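PDB 5CWM: designed helical repeat protein, which has no known natural activity, being a computationally designed scaffold whose repeated helices stack into an extended all-helical array. Local coordinates for residues A[9-20]-A[35-46]. Sequence-based numbering, arbitrary orientation. Where two conformers were deposited one is given.
Sequences RVEKLVKEAEEL and KALRTAEEAARE
E46 turns its CG away from its own carbonyl carbon (chi1 -62°) and then runs extended, while R9, exposed on the other helix, folds at chi2 and chi3, and the two side chains meet as a salt bridge at one end of the contact. The link goes from R9 NH2 to E46 OE2, with the carboxylate oxygen at the edge of the guanidinium and the two planes only 22° apart. L13 CD1 sits against both carboxylate oxygens of E46, 3.4 Å from OE1 and from OE2, its chain crossing the glutamate at about a right angle, and it also lies over one face of the R9 guanidinium, toward the rim. V10 flanks the aliphatic root of the same glutamate, CG2 sitting 3.8 Å from E46 CB.

Further in, small side chains meet the opposite helix: A43, A36 and A17. A43 CB touches both L13 CB, at 3.7 Å, and V14 CG2, at 3.9 Å, and A17 CB sits against T39 CG2. Consistent with these alanines, the axes of segments 9-20 and 35-46 approach to 8.3 Å and run antiparallel at 165°. The segments belong to helices 3-27 and 30-57, the up-down helical hairpin at the N-terminal end of this designed repeat array. Helix 60-84 packs next to the hairpin: V14 touches R72, and A40 meets L77.

T39 splits its two branches. With CG2 anti to the backbone N, the methyl reaches across the interface to the backbone O of L13, whereas OG1 turns back toward K35 O within its own helix, modelled too close to be trusted in detail. L20 crosses both T39 and K35 at roughly right angles; the lysine's CG and CD lie against the leucine's two methyls, L20 CD1 3.7 Å from K35 CG, and L20 CB rests 3.7 Å from A36 CB.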
loop_
_atom_site.group_PDB
_atom_site.type_symbol
_atom_site.label_atom_id
_atom_site.label_comp_id
_atom_site.label_asym_id
_atom_site.label_seq_id
_atom_site.Cartn_x
_atom_site.Cartn_y
_atom_site.Cartn_z
ATOM N N ARG A 9 13.047 -9.779 -12.461
ATOM C CA ARG A 9 13.769 -8.658 -13.053
ATOM C C ARG A 9 13.569 -7.392 -12.227
ATOM O O ARG A 9 14.533 -6.713 -11.862
ATOM C CB ARG A 9 13.311 -8.427 -14.496
ATOM C CG ARG A 9 14.254 -8.973 -15.554
ATOM C CD ARG A 9 15.336 -7.961 -15.892
ATOM N NE ARG A 9 14.767 -6.716 -16.400
ATOM C CZ ARG A 9 15.484 -5.657 -16.763
ATOM N NH1 ARG A 9 16.807 -5.688 -16.677
ATOM N NH2 ARG A 9 14.879 -4.568 -17.213
ATOM N N VAL A 10 12.309 -7.084 -11.934
ATOM C CA VAL A 10 11.969 -5.921 -11.123
ATOM C C VAL A 10 12.615 -6.014 -9.743
ATOM O O VAL A 10 13.177 -5.037 -9.246
ATOM C CB VAL A 10 10.443 -5.770 -10.964
ATOM C CG1 VAL A 10 10.114 -4.592 -10.059
ATOM C CG2 VAL A 10 9.785 -5.599 -12.325
ATOM N N GLU A 11 12.539 -7.195 -9.137
ATOM C CA GLU A 11 13.146 -7.433 -7.831
ATOM C C GLU A 11 14.651 -7.185 -7.870
ATOM O O GLU A 11 15.211 -6.565 -6.963
ATOM C CB GLU A 11 12.867 -8.862 -7.359
ATOM C CG GLU A 11 11.406 -9.149 -7.054
ATOM C CD GLU A 11 11.143 -10.625 -6.813
ATOM O OE1 GLU A 11 12.106 -11.418 -6.860
ATOM O OE2 GLU A 11 9.971 -10.990 -6.581
ATOM N N LYS A 12 15.296 -7.669 -8.925
ATOM C CA LYS A 12 16.734 -7.485 -9.084
ATOM C C LYS A 12 17.073 -6.009 -9.257
ATOM O O LYS A 12 18.096 -5.539 -8.758
ATOM C CB LYS A 12 17.258 -8.288 -10.277
ATOM C CG LYS A 12 18.768 -8.207 -10.445
ATOM C CD LYS A 12 19.230 -8.877 -11.725
ATOM C CE LYS A 12 20.730 -8.721 -11.905
ATOM N NZ LYS A 12 21.140 -7.291 -11.879
ATOM N N LEU A 13 16.213 -5.282 -9.963
ATOM C CA LEU A 13 16.401 -3.845 -10.130
ATOM C C LEU A 13 16.283 -3.126 -8.791
ATOM O O LEU A 13 17.040 -2.198 -8.504
ATOM C CB LEU A 13 15.389 -3.275 -11.126
ATOM C CG LEU A 13 15.593 -3.640 -12.596
ATOM C CD1 LEU A 13 14.593 -2.901 -13.471
ATOM C CD2 LEU A 13 17.018 -3.338 -13.035
ATOM N N VAL A 14 15.330 -3.563 -7.973
ATOM C CA VAL A 14 15.135 -2.990 -6.647
ATOM C C VAL A 14 16.354 -3.234 -5.763
ATOM O O VAL A 14 16.861 -2.311 -5.124
ATOM C CB VAL A 14 13.885 -3.568 -5.959
ATOM C CG1 VAL A 14 13.834 -3.137 -4.504
ATOM C CG2 VAL A 14 12.628 -3.135 -6.694
ATOM N N LYS A 15 16.819 -4.480 -5.731
ATOM C CA LYS A 15 18.012 -4.842 -4.970
ATOM C C LYS A 15 19.219 -4.020 -5.415
ATOM O O LYS A 15 19.957 -3.474 -4.591
ATOM C CB LYS A 15 18.311 -6.336 -5.122
ATOM C CG LYS A 15 17.282 -7.250 -4.475
ATOM C CD LYS A 15 17.465 -7.311 -2.968
ATOM C CE LYS A 15 18.826 -7.891 -2.607
ATOM N NZ LYS A 15 19.019 -8.000 -1.135
ATOM N N GLU A 16 19.401 -3.933 -6.728
ATOM C CA GLU A 16 20.502 -3.185 -7.320
ATOM C C GLU A 16 20.444 -1.711 -6.930
ATOM O O GLU A 16 21.471 -1.097 -6.640
ATOM C CB GLU A 16 20.480 -3.335 -8.842
ATOM C CG GLU A 16 21.583 -2.591 -9.572
ATOM C CD GLU A 16 21.560 -2.849 -11.065
ATOM O OE1 GLU A 16 20.833 -3.769 -11.497
ATOM O OE2 GLU A 16 22.265 -2.130 -11.805
ATOM N N ALA A 17 19.237 -1.154 -6.919
ATOM C CA ALA A 17 19.033 0.239 -6.536
ATOM C C ALA A 17 19.352 0.459 -5.059
ATOM O O ALA A 17 19.982 1.453 -4.693
ATOM C CB ALA A 17 17.607 0.668 -6.837
ATOM N N GLU A 18 18.912 -0.471 -4.216
ATOM C CA GLU A 18 19.178 -0.396 -2.784
ATOM C C GLU A 18 20.674 -0.487 -2.507
ATOM O O GLU A 18 21.183 0.147 -1.582
ATOM C CB GLU A 18 18.434 -1.504 -2.035
ATOM C CG GLU A 18 16.922 -1.350 -2.043
ATOM C CD GLU A 18 16.217 -2.444 -1.267
ATOM O OE1 GLU A 18 16.907 -3.333 -0.726
ATOM O OE2 GLU A 18 14.970 -2.415 -1.198
ATOM N N GLU A 19 21.381 -1.273 -3.310
ATOM C CA GLU A 19 22.824 -1.394 -3.149
ATOM C C GLU A 19 23.538 -0.156 -3.682
ATOM O O GLU A 19 24.591 0.230 -3.173
ATOM C CB GLU A 19 23.339 -2.653 -3.845
ATOM C CG GLU A 19 22.820 -3.941 -3.227
ATOM C CD GLU A 19 23.358 -4.186 -1.830
ATOM O OE1 GLU A 19 24.417 -3.619 -1.486
ATOM O OE2 GLU A 19 22.721 -4.950 -1.073
ATOM N N LEU A 20 22.959 0.467 -4.705
ATOM C CA LEU A 20 23.486 1.725 -5.220
ATOM C C LEU A 20 23.352 2.806 -4.158
ATOM O O LEU A 20 24.232 3.647 -4.002
ATOM C CB LEU A 20 22.760 2.143 -6.500
ATOM C CG LEU A 20 23.161 1.436 -7.795
ATOM C CD1 LEU A 20 22.251 1.860 -8.936
ATOM C CD2 LEU A 20 24.616 1.724 -8.131
ATOM N N LYS A 35 21.577 7.603 -9.783
ATOM C CA LYS A 35 21.351 6.395 -10.569
ATOM C C LYS A 35 20.569 5.363 -9.762
ATOM O O LYS A 35 19.934 4.474 -10.330
ATOM C CB LYS A 35 22.677 5.802 -11.059
ATOM C CG LYS A 35 23.531 5.174 -9.974
ATOM C CD LYS A 35 24.830 4.624 -10.542
ATOM C CE LYS A 35 25.664 5.721 -11.184
ATOM N NZ LYS A 35 26.964 5.204 -11.699
ATOM N N ALA A 36 20.616 5.483 -8.438
ATOM C CA ALA A 36 19.784 4.654 -7.573
ATOM C C ALA A 36 18.327 5.067 -7.727
ATOM O O ALA A 36 17.435 4.221 -7.846
ATOM C CB ALA A 36 20.224 4.772 -6.123
ATOM N N LEU A 37 18.101 6.378 -7.725
ATOM C CA LEU A 37 16.777 6.941 -7.966
ATOM C C LEU A 37 16.225 6.461 -9.307
ATOM O O LEU A 37 15.100 5.954 -9.389
ATOM C CB LEU A 37 16.840 8.470 -7.930
ATOM C CG LEU A 37 15.559 9.278 -8.150
ATOM C CD1 LEU A 37 14.632 9.157 -6.955
ATOM C CD2 LEU A 37 15.895 10.736 -8.423
ATOM N N ARG A 38 17.038 6.609 -10.350
ATOM C CA ARG A 38 16.660 6.192 -11.698
ATOM C C ARG A 38 16.362 4.697 -11.779
ATOM O O ARG A 38 15.382 4.283 -12.402
ATOM C CB ARG A 38 17.766 6.557 -12.689
ATOM C CG ARG A 38 17.945 8.052 -12.899
ATOM C CD ARG A 38 19.392 8.385 -13.221
ATOM N NE ARG A 38 19.945 7.497 -14.239
ATOM C CZ ARG A 38 21.229 7.463 -14.581
ATOM N NH1 ARG A 38 22.098 8.268 -13.985
ATOM N NH2 ARG A 38 21.645 6.620 -15.517
ATOM N N THR A 39 17.212 3.893 -11.147
ATOM C CA THR A 39 17.037 2.444 -11.134
ATOM C C THR A 39 15.721 2.062 -10.463
ATOM O O THR A 39 14.969 1.224 -10.971
ATOM C CB THR A 39 18.197 1.741 -10.407
ATOM O OG1 THR A 39 19.443 2.149 -10.985
ATOM C CG2 THR A 39 18.061 0.231 -10.518
ATOM N N ALA A 40 15.447 2.691 -9.325
ATOM C CA ALA A 40 14.201 2.456 -8.605
ATOM C C ALA A 40 12.995 2.829 -9.465
ATOM O O ALA A 40 12.017 2.081 -9.537
ATOM C CB ALA A 40 14.186 3.237 -7.303
ATOM N N GLU A 41 13.076 3.984 -10.121
ATOM C CA GLU A 41 11.994 4.438 -10.990
ATOM C C GLU A 41 11.742 3.466 -12.141
ATOM O O GLU A 41 10.591 3.186 -12.489
ATOM C CB GLU A 41 12.300 5.833 -11.538
ATOM C CG GLU A 41 12.189 6.938 -10.501
ATOM C CD GLU A 41 12.465 8.309 -11.081
ATOM O OE1 GLU A 41 13.320 8.414 -11.984
ATOM O OE2 GLU A 41 11.819 9.282 -10.638
ATOM N N GLU A 42 12.819 2.951 -12.729
ATOM C CA GLU A 42 12.701 1.961 -13.795
ATOM C C GLU A 42 12.042 0.690 -13.270
ATOM O O GLU A 42 11.192 0.092 -13.941
ATOM C CB GLU A 42 14.074 1.641 -14.391
ATOM C CG GLU A 42 14.043 0.605 -15.507
ATOM C CD GLU A 42 13.272 1.077 -16.727
ATOM O OE1 GLU A 42 13.238 2.300 -16.979
ATOM O OE2 GLU A 42 12.699 0.222 -17.436
ATOM N N ALA A 43 12.435 0.290 -12.064
ATOM C CA ALA A 43 11.848 -0.874 -11.412
ATOM C C ALA A 43 10.342 -0.700 -11.244
ATOM O O ALA A 43 9.567 -1.614 -11.527
ATOM C CB ALA A 43 12.510 -1.120 -10.065
ATOM N N ALA A 44 9.935 0.482 -10.792
ATOM C CA ALA A 44 8.519 0.790 -10.616
ATOM C C ALA A 44 7.777 0.777 -11.950
ATOM O O ALA A 44 6.648 0.288 -12.037
ATOM C CB ALA A 44 8.350 2.136 -9.932
ATOM N N ARG A 45 8.414 1.319 -12.985
ATOM C CA ARG A 45 7.834 1.324 -14.326
ATOM C C ARG A 45 7.556 -0.095 -14.815
ATOM O O ARG A 45 6.419 -0.437 -15.170
ATOM C CB ARG A 45 8.760 2.043 -15.311
ATOM C CG ARG A 45 8.219 3.368 -15.825
ATOM C CD ARG A 45 8.983 4.549 -15.248
ATOM N NE ARG A 45 10.383 4.552 -15.666
ATOM C CZ ARG A 45 11.239 5.534 -15.402
ATOM N NH1 ARG A 45 10.841 6.601 -14.723
ATOM N NH2 ARG A 45 12.495 5.452 -15.822
ATOM N N GLU A 46 8.602 -0.917 -14.822
ATOM C CA GLU A 46 8.480 -2.307 -15.246
ATOM C C GLU A 46 7.438 -3.046 -14.413
ATOM O O GLU A 46 6.659 -3.839 -14.943
ATOM C CB GLU A 46 9.832 -3.017 -15.152
ATOM C CG GLU A 46 10.907 -2.418 -16.043
ATOM C CD GLU A 46 12.194 -3.215 -16.014
ATOM O OE1 GLU A 46 12.211 -4.294 -15.385
ATOM O OE2 GLU A 46 13.190 -2.764 -16.619
#